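Local coordinates for Sca-family protein (Rickettsia rickettsii, PDB 4LQ8), which is of uncertain molecular function but probably takes part in cell adhesion as a rickettsial surface cell antigen, here represented by its N-terminal head domain, at residues T183-D188 / E192-N197; A261-G266 / P271-I276; P64-V69 / S236-M241; E172-V175 / D179-A182; N151-F156 / G164-V169. All coordinates share one frame; numbering follows the deposited sequence. Where two conformers were deposited one is given.

Contact 1: residues T183-D188 / E192-N197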
# COMPACT_ATOMS: atom_id res chain seq x y z
N THR A 183 -8.72 -1.84 18.01
CA THR A 183 -9.83 -0.94 17.67
C THR A 183 -11.00 -1.75 17.12
O THR A 183 -10.82 -2.56 16.21
CB THR A 183 -9.40 0.26 16.78
OG1 THR A 183 -10.45 1.22 16.76
CG2 THR A 183 -9.00 -0.14 15.36
N VAL A 184 -12.18 -1.55 17.71
CA VAL A 184 -13.40 -2.23 17.29
C VAL A 184 -14.02 -1.35 16.19
O VAL A 184 -14.40 -0.20 16.43
CB VAL A 184 -14.38 -2.52 18.46
CG1 VAL A 184 -15.59 -3.31 17.98
CG2 VAL A 184 -13.67 -3.28 19.60
N VAL A 185 -14.04 -1.86 14.97
CA VAL A 185 -14.58 -1.14 13.82
C VAL A 185 -16.09 -1.44 13.75
O VAL A 185 -16.47 -2.58 13.54
CB VAL A 185 -13.81 -1.47 12.52
CG1 VAL A 185 -14.48 -0.83 11.31
CG2 VAL A 185 -12.35 -1.04 12.62
N LYS A 186 -16.92 -0.43 14.00
CA LYS A 186 -18.37 -0.59 14.05
C LYS A 186 -19.10 0.14 12.93
O LYS A 186 -18.73 1.27 12.61
CB LYS A 186 -18.91 -0.15 15.42
CG LYS A 186 -18.56 -1.10 16.55
CD LYS A 186 -19.16 -0.65 17.88
CE LYS A 186 -18.87 -1.65 18.97
NZ LYS A 186 -19.55 -1.30 20.25
N ASN A 187 -20.17 -0.48 12.37
CA ASN A 187 -20.99 0.17 11.34
C ASN A 187 -21.98 1.19 11.93
O ASN A 187 -22.04 1.37 13.16
CB ASN A 187 -21.70 -0.84 10.42
CG ASN A 187 -22.77 -1.72 11.03
OD1 ASN A 187 -23.38 -1.42 12.06
ND2 ASN A 187 -23.07 -2.82 10.35
N ASP A 188 -22.77 1.84 11.06
CA ASP A 188 -23.77 2.87 11.41
C ASP A 188 -24.77 2.41 12.48
O ASP A 188 -25.15 3.20 13.35
CB ASP A 188 -24.49 3.38 10.15
CG ASP A 188 -23.59 4.05 9.11
OD1 ASP A 188 -22.37 3.72 9.06
OD2 ASP A 188 -24.11 4.89 8.33
N GLU A 192 -20.24 -4.59 15.15
CA GLU A 192 -18.83 -4.78 14.84
C GLU A 192 -18.59 -5.46 13.47
O GLU A 192 -19.01 -6.59 13.25
CB GLU A 192 -18.16 -5.56 15.98
CG GLU A 192 -16.73 -6.02 15.73
CD GLU A 192 -16.17 -6.96 16.78
OE1 GLU A 192 -16.72 -7.00 17.91
OE2 GLU A 192 -15.18 -7.65 16.47
N LEU A 193 -17.87 -4.76 12.57
CA LEU A 193 -17.46 -5.27 11.26
C LEU A 193 -16.26 -6.19 11.49
O LEU A 193 -16.19 -7.27 10.90
CB LEU A 193 -17.05 -4.10 10.33
CG LEU A 193 -18.03 -3.70 9.24
CD1 LEU A 193 -19.20 -3.00 9.82
CD2 LEU A 193 -17.40 -2.75 8.28
N CYS A 194 -15.34 -5.76 12.40
CA CYS A 194 -14.12 -6.47 12.80
C CYS A 194 -13.46 -5.69 13.93
O CYS A 194 -13.83 -4.54 14.20
CB CYS A 194 -13.16 -6.59 11.61
SG CYS A 194 -12.34 -5.03 11.19
N THR A 195 -12.45 -6.29 14.57
CA THR A 195 -11.60 -5.63 15.54
C THR A 195 -10.19 -5.73 14.97
O THR A 195 -9.81 -6.80 14.49
CB THR A 195 -11.76 -6.19 16.97
OG1 THR A 195 -13.14 -6.13 17.33
CG2 THR A 195 -10.94 -5.40 18.00
N LEU A 196 -9.46 -4.61 14.93
CA LEU A 196 -8.11 -4.62 14.37
C LEU A 196 -7.10 -4.71 15.50
O LEU A 196 -7.24 -4.01 16.50
CB LEU A 196 -7.84 -3.36 13.52
CG LEU A 196 -8.75 -3.16 12.29
CD1 LEU A 196 -8.59 -1.76 11.75
CD2 LEU A 196 -8.44 -4.19 11.20
N ASN A 197 -6.14 -5.64 15.38
CA ASN A 197 -5.08 -5.82 16.37
C ASN A 197 -3.79 -5.19 15.86
O ASN A 197 -3.34 -5.53 14.77
CB ASN A 197 -4.85 -7.32 16.65
CG ASN A 197 -3.86 -7.56 17.76
OD1 ASN A 197 -4.12 -7.24 18.94
ND2 ASN A 197 -2.67 -8.02 17.40

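Contact 2: residues A261-G266 / P271-I276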
# COMPACT_ATOMS: atom_id res chain seq x y z
N ALA A 261 -6.22 -0.19 2.84
CA ALA A 261 -6.96 -1.42 2.60
C ALA A 261 -8.43 -1.05 2.41
O ALA A 261 -8.98 -0.25 3.18
CB ALA A 261 -6.76 -2.40 3.76
N HIS A 262 -9.04 -1.58 1.34
CA HIS A 262 -10.38 -1.22 0.88
C HIS A 262 -11.30 -2.40 0.82
O HIS A 262 -11.10 -3.32 0.04
CB HIS A 262 -10.24 -0.50 -0.48
CG HIS A 262 -9.23 0.59 -0.39
ND1 HIS A 262 -9.53 1.80 0.22
CD2 HIS A 262 -7.91 0.58 -0.71
CE1 HIS A 262 -8.40 2.50 0.22
NE2 HIS A 262 -7.40 1.80 -0.34
N TYR A 263 -12.28 -2.41 1.71
CA TYR A 263 -13.25 -3.48 1.87
C TYR A 263 -14.62 -2.95 1.50
O TYR A 263 -15.09 -1.99 2.11
CB TYR A 263 -13.28 -4.00 3.33
CG TYR A 263 -11.96 -4.50 3.87
CD1 TYR A 263 -11.00 -3.62 4.36
CD2 TYR A 263 -11.70 -5.87 3.97
CE1 TYR A 263 -9.82 -4.08 4.94
CE2 TYR A 263 -10.52 -6.34 4.53
CZ TYR A 263 -9.58 -5.45 5.01
OH TYR A 263 -8.41 -5.92 5.55
N GLU A 264 -15.25 -3.55 0.51
CA GLU A 264 -16.58 -3.11 0.08
C GLU A 264 -17.58 -4.20 0.35
O GLU A 264 -17.25 -5.37 0.23
CB GLU A 264 -16.60 -2.79 -1.40
CG GLU A 264 -15.71 -1.64 -1.81
CD GLU A 264 -15.71 -1.41 -3.30
OE1 GLU A 264 -16.51 -2.07 -4.01
OE2 GLU A 264 -14.91 -0.58 -3.77
N GLU A 265 -18.82 -3.80 0.67
CA GLU A 265 -19.93 -4.71 0.92
C GLU A 265 -20.08 -5.69 -0.24
O GLU A 265 -20.30 -5.27 -1.38
CB GLU A 265 -21.23 -3.91 1.15
CG GLU A 265 -22.33 -4.72 1.80
CD GLU A 265 -23.57 -3.96 2.26
OE1 GLU A 265 -23.42 -2.87 2.86
OE2 GLU A 265 -24.68 -4.50 2.08
N GLY A 266 -19.84 -6.97 0.05
CA GLY A 266 -19.93 -8.06 -0.92
C GLY A 266 -21.36 -8.53 -1.18
O GLY A 266 -22.32 -7.91 -0.69
N PRO A 271 -18.03 -7.22 4.42
CA PRO A 271 -16.95 -6.46 3.75
C PRO A 271 -16.02 -7.42 3.02
O PRO A 271 -15.65 -8.47 3.56
CB PRO A 271 -16.22 -5.75 4.90
CG PRO A 271 -17.17 -5.80 6.06
CD PRO A 271 -17.98 -7.05 5.89
N GLN A 272 -15.72 -7.10 1.76
CA GLN A 272 -14.87 -7.92 0.89
C GLN A 272 -13.65 -7.10 0.49
O GLN A 272 -13.81 -5.98 -0.01
CB GLN A 272 -15.68 -8.34 -0.35
CG GLN A 272 -15.02 -9.44 -1.16
CD GLN A 272 -15.99 -10.13 -2.07
OE1 GLN A 272 -16.61 -9.52 -2.95
NE2 GLN A 272 -16.12 -11.44 -1.91
N LEU A 273 -12.43 -7.65 0.70
CA LEU A 273 -11.20 -6.94 0.35
C LEU A 273 -11.08 -6.79 -1.17
O LEU A 273 -10.92 -7.77 -1.89
CB LEU A 273 -9.99 -7.64 0.97
CG LEU A 273 -8.59 -7.02 0.72
CD1 LEU A 273 -8.51 -5.56 1.22
CD2 LEU A 273 -7.52 -7.87 1.39
N LYS A 274 -11.21 -5.53 -1.66
CA LYS A 274 -11.19 -5.24 -3.10
C LYS A 274 -9.88 -4.64 -3.57
O LYS A 274 -9.53 -4.72 -4.75
CB LYS A 274 -12.35 -4.26 -3.45
CG LYS A 274 -13.76 -4.79 -3.12
CD LYS A 274 -14.25 -5.82 -4.12
CE LYS A 274 -15.59 -6.40 -3.73
NZ LYS A 274 -16.03 -7.43 -4.70
N GLU A 275 -9.19 -3.95 -2.66
CA GLU A 275 -8.00 -3.21 -3.05
C GLU A 275 -7.15 -2.89 -1.87
O GLU A 275 -7.64 -2.79 -0.75
CB GLU A 275 -8.45 -1.89 -3.71
CG GLU A 275 -7.54 -1.34 -4.79
CD GLU A 275 -7.29 -2.28 -5.96
OE1 GLU A 275 -6.29 -3.03 -5.91
OE2 GLU A 275 -8.08 -2.28 -6.92
N ILE A 276 -5.86 -2.71 -2.13
CA ILE A 276 -4.86 -2.23 -1.19
C ILE A 276 -3.99 -1.23 -1.94
O ILE A 276 -4.04 -1.17 -3.17
CB ILE A 276 -4.01 -3.34 -0.50
CG1 ILE A 276 -3.10 -4.09 -1.54
CG2 ILE A 276 -4.88 -4.29 0.35
CD1 ILE A 276 -2.02 -5.03 -0.89

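Contact 3: residues P64-V69 / S236-M241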
# COMPACT_ATOMS: atom_id res chain seq x y z
N PRO A 64 -16.63 5.21 -3.99
CA PRO A 64 -15.76 6.37 -4.28
C PRO A 64 -14.37 6.36 -3.66
O PRO A 64 -13.47 6.96 -4.24
CB PRO A 64 -16.58 7.57 -3.77
CG PRO A 64 -17.97 7.07 -3.65
CD PRO A 64 -17.85 5.63 -3.28
N ILE A 65 -14.17 5.68 -2.52
CA ILE A 65 -12.85 5.63 -1.88
C ILE A 65 -11.92 4.75 -2.70
O ILE A 65 -10.82 5.17 -3.04
CB ILE A 65 -12.91 5.17 -0.39
CG1 ILE A 65 -14.05 5.87 0.43
CG2 ILE A 65 -11.54 5.27 0.30
CD1 ILE A 65 -14.22 7.29 0.33
N THR A 66 -12.35 3.52 -3.01
CA THR A 66 -11.59 2.55 -3.80
C THR A 66 -11.24 3.17 -5.15
O THR A 66 -10.07 3.11 -5.55
CB THR A 66 -12.40 1.27 -3.99
OG1 THR A 66 -12.94 0.86 -2.73
CG2 THR A 66 -11.58 0.14 -4.62
N LYS A 67 -12.23 3.82 -5.81
CA LYS A 67 -12.01 4.48 -7.09
C LYS A 67 -10.96 5.61 -6.96
O LYS A 67 -10.03 5.63 -7.77
CB LYS A 67 -13.34 5.02 -7.66
CG LYS A 67 -13.18 5.53 -9.11
CD LYS A 67 -14.51 5.87 -9.73
CE LYS A 67 -14.38 6.34 -11.17
NZ LYS A 67 -15.70 6.47 -11.82
N ALA A 68 -11.06 6.47 -5.93
CA ALA A 68 -10.10 7.56 -5.69
C ALA A 68 -8.68 7.03 -5.49
O ALA A 68 -7.73 7.59 -6.04
CB ALA A 68 -10.51 8.40 -4.50
N VAL A 69 -8.53 5.93 -4.73
CA VAL A 69 -7.21 5.33 -4.50
C VAL A 69 -6.64 4.74 -5.83
O VAL A 69 -5.45 4.87 -6.08
CB VAL A 69 -7.21 4.34 -3.29
CG1 VAL A 69 -5.91 3.54 -3.19
CG2 VAL A 69 -7.45 5.12 -2.00
N SER A 236 -19.05 -1.71 4.52
CA SER A 236 -17.79 -1.37 3.85
C SER A 236 -16.87 -0.74 4.88
O SER A 236 -17.34 -0.18 5.88
CB SER A 236 -18.03 -0.39 2.71
OG SER A 236 -18.96 -0.93 1.78
N MET A 237 -15.57 -0.80 4.62
CA MET A 237 -14.56 -0.28 5.52
C MET A 237 -13.31 0.09 4.73
O MET A 237 -12.86 -0.68 3.90
CB MET A 237 -14.28 -1.37 6.58
CG MET A 237 -13.11 -1.11 7.50
SD MET A 237 -12.88 -2.49 8.67
CE MET A 237 -12.22 -3.73 7.62
N HIS A 238 -12.76 1.28 4.99
CA HIS A 238 -11.52 1.71 4.35
C HIS A 238 -10.55 2.11 5.45
O HIS A 238 -10.92 2.82 6.37
CB HIS A 238 -11.73 2.85 3.35
CG HIS A 238 -12.70 2.49 2.27
ND1 HIS A 238 -12.27 1.88 1.10
CD2 HIS A 238 -14.04 2.65 2.22
CE1 HIS A 238 -13.37 1.69 0.39
NE2 HIS A 238 -14.45 2.13 1.03
N LEU A 239 -9.33 1.60 5.36
CA LEU A 239 -8.30 1.82 6.37
C LEU A 239 -7.10 2.48 5.78
O LEU A 239 -6.67 2.11 4.69
CB LEU A 239 -7.87 0.48 6.98
CG LEU A 239 -8.99 -0.42 7.56
CD1 LEU A 239 -8.40 -1.76 7.98
CD2 LEU A 239 -9.71 0.28 8.74
N SER A 240 -6.55 3.48 6.50
CA SER A 240 -5.34 4.20 6.10
C SER A 240 -4.40 4.20 7.28
O SER A 240 -4.64 4.93 8.23
CB SER A 240 -5.66 5.63 5.67
OG SER A 240 -6.37 5.67 4.44
N MET A 241 -3.36 3.37 7.24
CA MET A 241 -2.39 3.22 8.32
C MET A 241 -1.09 3.89 7.95
O MET A 241 -0.45 3.53 6.96
CB MET A 241 -2.22 1.72 8.70
CG MET A 241 -3.55 1.02 9.08
SD MET A 241 -4.38 1.74 10.54
CE MET A 241 -5.79 0.67 10.67

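Contact 4: residues E172-V175 / D179-A182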
# COMPACT_ATOMS: atom_id res chain seq x y z
N GLU A 172 -7.19 1.64 21.29
CA GLU A 172 -7.25 1.49 22.73
C GLU A 172 -6.13 0.57 23.14
O GLU A 172 -5.93 -0.49 22.51
CB GLU A 172 -8.61 0.93 23.17
CG GLU A 172 -9.74 1.94 23.07
CD GLU A 172 -10.94 1.59 23.92
OE1 GLU A 172 -11.09 2.20 25.00
OE2 GLU A 172 -11.72 0.70 23.52
N ASN A 173 -5.32 1.02 24.10
CA ASN A 173 -4.20 0.28 24.65
C ASN A 173 -4.76 -0.96 25.33
O ASN A 173 -5.79 -0.88 26.00
CB ASN A 173 -3.45 1.12 25.69
CG ASN A 173 -2.86 2.39 25.15
OD1 ASN A 173 -1.97 2.37 24.30
ND2 ASN A 173 -3.30 3.52 25.66
N HIS A 174 -4.09 -2.11 25.11
CA HIS A 174 -4.47 -3.38 25.73
C HIS A 174 -4.31 -3.27 27.24
O HIS A 174 -3.39 -2.59 27.72
CB HIS A 174 -3.66 -4.54 25.16
CG HIS A 174 -4.30 -5.88 25.34
ND1 HIS A 174 -4.26 -6.54 26.57
CD2 HIS A 174 -4.94 -6.66 24.44
CE1 HIS A 174 -4.89 -7.69 26.37
NE2 HIS A 174 -5.32 -7.80 25.10
N VAL A 175 -5.22 -3.89 27.98
CA VAL A 175 -5.29 -3.85 29.43
C VAL A 175 -4.10 -4.58 30.10
O VAL A 175 -3.67 -4.15 31.17
CB VAL A 175 -6.68 -4.37 29.91
CG1 VAL A 175 -6.86 -5.87 29.67
CG2 VAL A 175 -6.94 -4.02 31.38
N ASP A 179 2.52 -4.44 24.38
CA ASP A 179 2.82 -4.32 22.95
C ASP A 179 1.56 -4.30 22.07
O ASP A 179 1.67 -4.31 20.85
CB ASP A 179 3.76 -5.47 22.53
CG ASP A 179 3.24 -6.90 22.77
OD1 ASP A 179 2.30 -7.06 23.57
OD2 ASP A 179 3.78 -7.84 22.16
N LEU A 180 0.36 -4.32 22.67
CA LEU A 180 -0.87 -4.37 21.87
C LEU A 180 -1.78 -3.20 22.05
O LEU A 180 -1.88 -2.62 23.14
CB LEU A 180 -1.67 -5.67 22.14
CG LEU A 180 -0.94 -7.02 21.99
CD1 LEU A 180 -1.85 -8.19 22.46
CD2 LEU A 180 -0.49 -7.29 20.54
N ARG A 181 -2.48 -2.87 20.94
CA ARG A 181 -3.58 -1.92 20.87
C ARG A 181 -4.60 -2.57 19.97
O ARG A 181 -4.26 -3.40 19.13
CB ARG A 181 -3.20 -0.54 20.31
CG ARG A 181 -2.39 0.36 21.22
CD ARG A 181 -1.60 1.25 20.29
NE ARG A 181 -2.02 2.63 20.33
CZ ARG A 181 -1.89 3.51 19.35
NH1 ARG A 181 -1.41 3.13 18.16
NH2 ARG A 181 -2.28 4.75 19.52
N ALA A 182 -5.86 -2.20 20.15
CA ALA A 182 -6.95 -2.75 19.36
C ALA A 182 -7.98 -1.69 19.10
O ALA A 182 -8.08 -0.73 19.87
CB ALA A 182 -7.58 -3.93 20.10

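Contact 5: residues N151-F156 / G164-V169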
# COMPACT_ATOMS: atom_id res chain seq x y z
N ASN A 151 -4.72 14.18 -1.07
CA ASN A 151 -5.94 14.47 -1.82
C ASN A 151 -7.06 13.51 -1.48
O ASN A 151 -8.19 13.95 -1.34
CB ASN A 151 -5.67 14.56 -3.33
CG ASN A 151 -4.85 15.79 -3.71
OD1 ASN A 151 -4.36 16.55 -2.87
ND2 ASN A 151 -4.68 16.01 -4.99
N VAL A 152 -6.75 12.23 -1.28
CA VAL A 152 -7.76 11.24 -0.88
C VAL A 152 -8.32 11.58 0.51
O VAL A 152 -9.54 11.69 0.69
CB VAL A 152 -7.25 9.77 -0.98
CG1 VAL A 152 -8.23 8.78 -0.36
CG2 VAL A 152 -6.98 9.41 -2.44
N HIS A 153 -7.41 11.76 1.49
CA HIS A 153 -7.81 12.10 2.85
C HIS A 153 -8.53 13.45 2.91
O HIS A 153 -9.51 13.53 3.62
CB HIS A 153 -6.63 12.01 3.83
CG HIS A 153 -6.02 10.64 3.91
ND1 HIS A 153 -4.67 10.46 4.11
CD2 HIS A 153 -6.61 9.42 3.81
CE1 HIS A 153 -4.47 9.15 4.12
NE2 HIS A 153 -5.61 8.49 3.92
N ASN A 154 -8.11 14.47 2.14
CA ASN A 154 -8.82 15.75 2.14
C ASN A 154 -10.18 15.70 1.43
O ASN A 154 -11.09 16.38 1.88
CB ASN A 154 -7.97 16.89 1.58
CG ASN A 154 -6.77 17.26 2.43
OD1 ASN A 154 -6.69 16.96 3.63
ND2 ASN A 154 -5.80 17.93 1.82
N THR A 155 -10.33 14.91 0.34
CA THR A 155 -11.60 14.78 -0.38
C THR A 155 -12.67 14.04 0.46
O THR A 155 -13.84 14.40 0.42
CB THR A 155 -11.36 14.10 -1.76
OG1 THR A 155 -10.46 14.90 -2.52
CG2 THR A 155 -12.64 13.89 -2.57
N PHE A 156 -12.27 12.99 1.18
CA PHE A 156 -13.20 12.14 1.91
C PHE A 156 -13.09 12.24 3.42
O PHE A 156 -13.54 11.34 4.11
CB PHE A 156 -13.05 10.68 1.44
CG PHE A 156 -13.25 10.53 -0.06
CD1 PHE A 156 -14.53 10.46 -0.60
CD2 PHE A 156 -12.16 10.51 -0.93
CE1 PHE A 156 -14.72 10.30 -1.97
CE2 PHE A 156 -12.35 10.38 -2.30
CZ PHE A 156 -13.63 10.30 -2.82
N GLY A 164 -19.72 10.46 7.12
CA GLY A 164 -19.11 9.15 7.37
C GLY A 164 -17.68 9.08 6.88
O GLY A 164 -17.11 7.98 6.75
N GLY A 165 -17.08 10.25 6.65
CA GLY A 165 -15.72 10.40 6.14
C GLY A 165 -14.61 9.99 7.07
O GLY A 165 -14.85 9.66 8.23
N PHE A 166 -13.36 10.01 6.55
CA PHE A 166 -12.16 9.62 7.29
C PHE A 166 -12.07 10.37 8.61
O PHE A 166 -12.26 11.59 8.67
CB PHE A 166 -10.86 9.83 6.47
CG PHE A 166 -10.59 8.83 5.35
CD1 PHE A 166 -10.17 7.53 5.65
CD2 PHE A 166 -10.66 9.22 4.01
CE1 PHE A 166 -9.90 6.62 4.62
CE2 PHE A 166 -10.39 8.30 2.98
CZ PHE A 166 -10.00 7.01 3.29
N LYS A 167 -11.85 9.60 9.67
CA LYS A 167 -11.68 10.08 11.02
C LYS A 167 -10.44 9.37 11.59
O LYS A 167 -10.13 8.26 11.12
CB LYS A 167 -12.93 9.75 11.87
CG LYS A 167 -14.05 10.74 11.69
CD LYS A 167 -15.08 10.58 12.78
CE LYS A 167 -16.01 11.77 12.83
NZ LYS A 167 -16.93 11.72 14.00
N PRO A 168 -9.73 9.94 12.58
CA PRO A 168 -8.59 9.23 13.16
C PRO A 168 -9.04 7.91 13.81
O PRO A 168 -10.11 7.85 14.43
CB PRO A 168 -8.04 10.22 14.20
CG PRO A 168 -8.59 11.58 13.79
CD PRO A 168 -9.94 11.24 13.27
N VAL A 169 -8.23 6.85 13.63
CA VAL A 169 -8.52 5.55 14.25
C VAL A 169 -8.42 5.71 15.78
O VAL A 169 -7.49 6.35 16.27
CB VAL A 169 -7.58 4.42 13.71
CG1 VAL A 169 -7.75 3.12 14.48
CG2 VAL A 169 -7.83 4.18 12.22

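Contact 1: residues T183-D188 / E192-N197
Val-184 and Thr-195 meet across a non-hydrogen-bonded pair of the antiparallel hairpin formed by strands 180-186 and 192-201, and their side chains share a face with Glu-192. CG1 of Val-184, anti to the backbone N (chi1 -176°), is directed at the Glu-192 chain, which crosses it at about a right angle with CG of Glu-192 3.7 Å from CG1. CG2 of Val-184 leans on Thr-195, whose OG1 donates to OE2 of Glu-192 over 2.7 Å, arriving from above the carboxylate plane. This bond ties the Glu-192 carboxylate to its own strand, beside the valine.

The other face is largely apolar. Thr-183 and Leu-196 run side by side in the same direction, with CG2 of Thr-183 3.9 Å from CB of Leu-196, while CD1 of Leu-196 also reaches CG2 of Val-185 at 3.9 Å. Thr-183 OG1 is turned to the carbonyl of Gln-170. Nearer the turn, Leu-193 and Cys-194 both face Val-185, a classic beta bulge: Val-185 N donates to Cys-194 O, and Leu-193 N returns a 2.8 Å bond to Val-185 O. From the bulge itself, CD1 of Leu-193 presses against CB of Asn-187 at 3.4 Å, the two side chains crossing at roughly a right angle. The Asn-187 amide is anchored by Asp-234 O and Asp-191 N.

The face of Val-185, Cys-194 and Leu-196 lies against Met-237 and Leu-239 of strand 236-245, and Val-36 of strand 33-37 packs on Val-185 and Leu-193, so the hairpin rests on the neighbouring mixed sheet.

Contact 2: residues A261-G266 / P271-I276
Leu-273 holds CG anti to its own backbone N (chi1 -179°), whereas Tyr-263 sets its ring anti to the carbonyl carbon (chi1 -58°); together these torsions lay CD1 of Leu-273 over one face of the tyrosine. The CH-pi contact measures 4.0 Å from that methyl to the ring centroid, 13° off the ring normal. The two residues form a non-hydrogen-bonded pair in a beta hairpin of strands 258-265 and 271-277 that carries a classic bulge, Lys-274 and Glu-275 both facing His-262. At the bulge, His-262 O takes a nearly straight 2.8 Å bond from Lys-274 N and a weak one from Glu-275 N, while His-262 N donates to Glu-275 O.

On the tyrosine side, CB of Tyr-263 also abuts CB of Pro-271 at 3.8 Å, and the phenol reaches Pro-227 O. The opposite side is polar. Glu-264 and Lys-274 cross at about a right angle through their aliphatic parts, CB of Glu-264 lying 3.9 Å from CG of Lys-274, and OE2 of Glu-264 is engaged by Thr-66 and Asp-63 N. The lysine bends beyond CG and sends its amine along its own strand, where NZ donates to OE1 of Gln-272 over 2.8 Å.

Contact 3: residues P64-V69 / S236-M241
Ile-65 sits over one face of the His-238 imidazole, and this CH-pi contact is the heart of the meeting between the start of helix 64-90 and strand 236-245. CB of Ile-65 lies 3.5 Å from the ring centroid and 6° off the ring normal, so the branch point itself is centred on the ring. Its two arms spread over different sides of the same face: CG2, anti to the backbone N, comes to 3.6 Å from ND1 of His-238, and CG1 approaches CD2 of His-238 at 3.7 Å.

At the rim, polar groups approach the ring, though the bonds they form lead outside the two segments. OG1 of Thr-66 lies in the plane of the imidazole at its edge, 3.3 Å from CE1 of His-238, but donates its hydrogen bond elsewhere, pairing with OE2 of Glu-264. Both ring nitrogens of His-238 have partners beyond the helix segment: NE2 pairs with OD2 of Asp-63, and ND1 with ND1 of His-262. These two bonds fix the rotation of the ring and thus the face it offers to Ile-65. The nearby carboxylate would probably favour a proton on NE2.

Asp-63 serves the helix as well, since its OD1 accepts from the backbone N atoms of Ile-65 and Thr-66 in the manner of an N-cap. The arrangement is that of a capped helix start docked on a beta sheet, joined here by a buried histidine.

Contact 4: residues E172-V175 / D179-A182
The guanidinium of Arg-181 has the amide oxygen of Asn-173 at its edge, near its plane, with the two planes 31° apart. The side chains run alongside each other in the same direction. OD1 of Asn-173 approaches the aliphatic stem more closely than the charged head, lying 3.7 Å from CG of Arg-181 and 4.0 Å from NE. The chain bends at chi3 (112°), and NH1 makes its salt bridge with Glu-198 on the next strand.

The imidazole of His-174 is met obliquely by Leu-180, with CD1 of Leu-180 4.0 Å from CD2 of the ring. Here too the side chains travel together, CB of His-174 lying 3.8 Å from CB of Leu-180. ND1 of the histidine is hydrogen-bonded to Ser-176 N in the connecting turn.

Between these side-chain pairs the backbones are joined at three points. Glu-172 and Ala-182 exchange a pair of 2.9 Å bonds, N of each to O of the other, and His-174 N adds a 3.0 Å bond to Leu-180 O. The short strand 172-173 is thereby held at one margin of the six-stranded antiparallel sheet, in a surface-lying beta hairpin with strand 180-186.

Contact 5: residues N151-F156 / G164-V169
Phe-166 reaches from the loop before strand 167-168 toward the end of helix 135-155, and its side chain can be traced outward against it. CB lies 3.9 Å from the backbone O of Phe-156, the same oxygen that accepts the Phe-166 N hydrogen bond (2.8 Å, in the carbonyl plane). With CG anti to the carbonyl carbon (chi1 -75°), the ring swings toward the helix. CG stays beside the same oxygen, and CD2 is nearer still, 3.6 Å from Phe-156 O, with CB of Phe-156 close by. One atom further, CE2 meets CG1 of Val-152 at 4.0 Å and CD2 of His-153 at 4.0 Å, with CZ beside it, 4.2 Å from CD2 of His-153.

That histidine carbon stands over the centre of the phenyl face in a T-shaped stack, the edge of His-153 directed at the face of Phe-166, with centroids 5.1 Å apart and planes at 82°. NE2 of His-153 pairs with Ser-240 OG, a bond that helps to set the angle of the imidazole. Gly-165 passes close by, its CA 3.1 Å from Phe-156 O.

Phe-166 also touches Ile-35 of strand 33-37, and Phe-156 packs on Pro-64, Ile-65 and Ala-68 of helix 64-90. The contact therefore lies where helix 135-155 ends, between that second helix and the mixed sheet of strands 33-37 and 167-168.

Contact 3 stands between contacts 2 and 5, its centre about 8 Å from that of the former and about 9 Å from that of the latter. Thr-66 OG1 and Glu-264 OE2, 2.7 Å apart, join it to contact 2, and Ser-240 OG and His-153 NE2, 3.0 Å apart, join it to contact 5. Contacts 1 and 4 share strand 180-186, so the two hairpins continue one sheet. Contact 1 packs on the strand of contact 3 through Val-185 CG1 and Met-237 SD, 3.5 Å apart. Contact 4 is the more remote: its centre lies about 25 Å from those of contacts 2 and 3, and it touches neither.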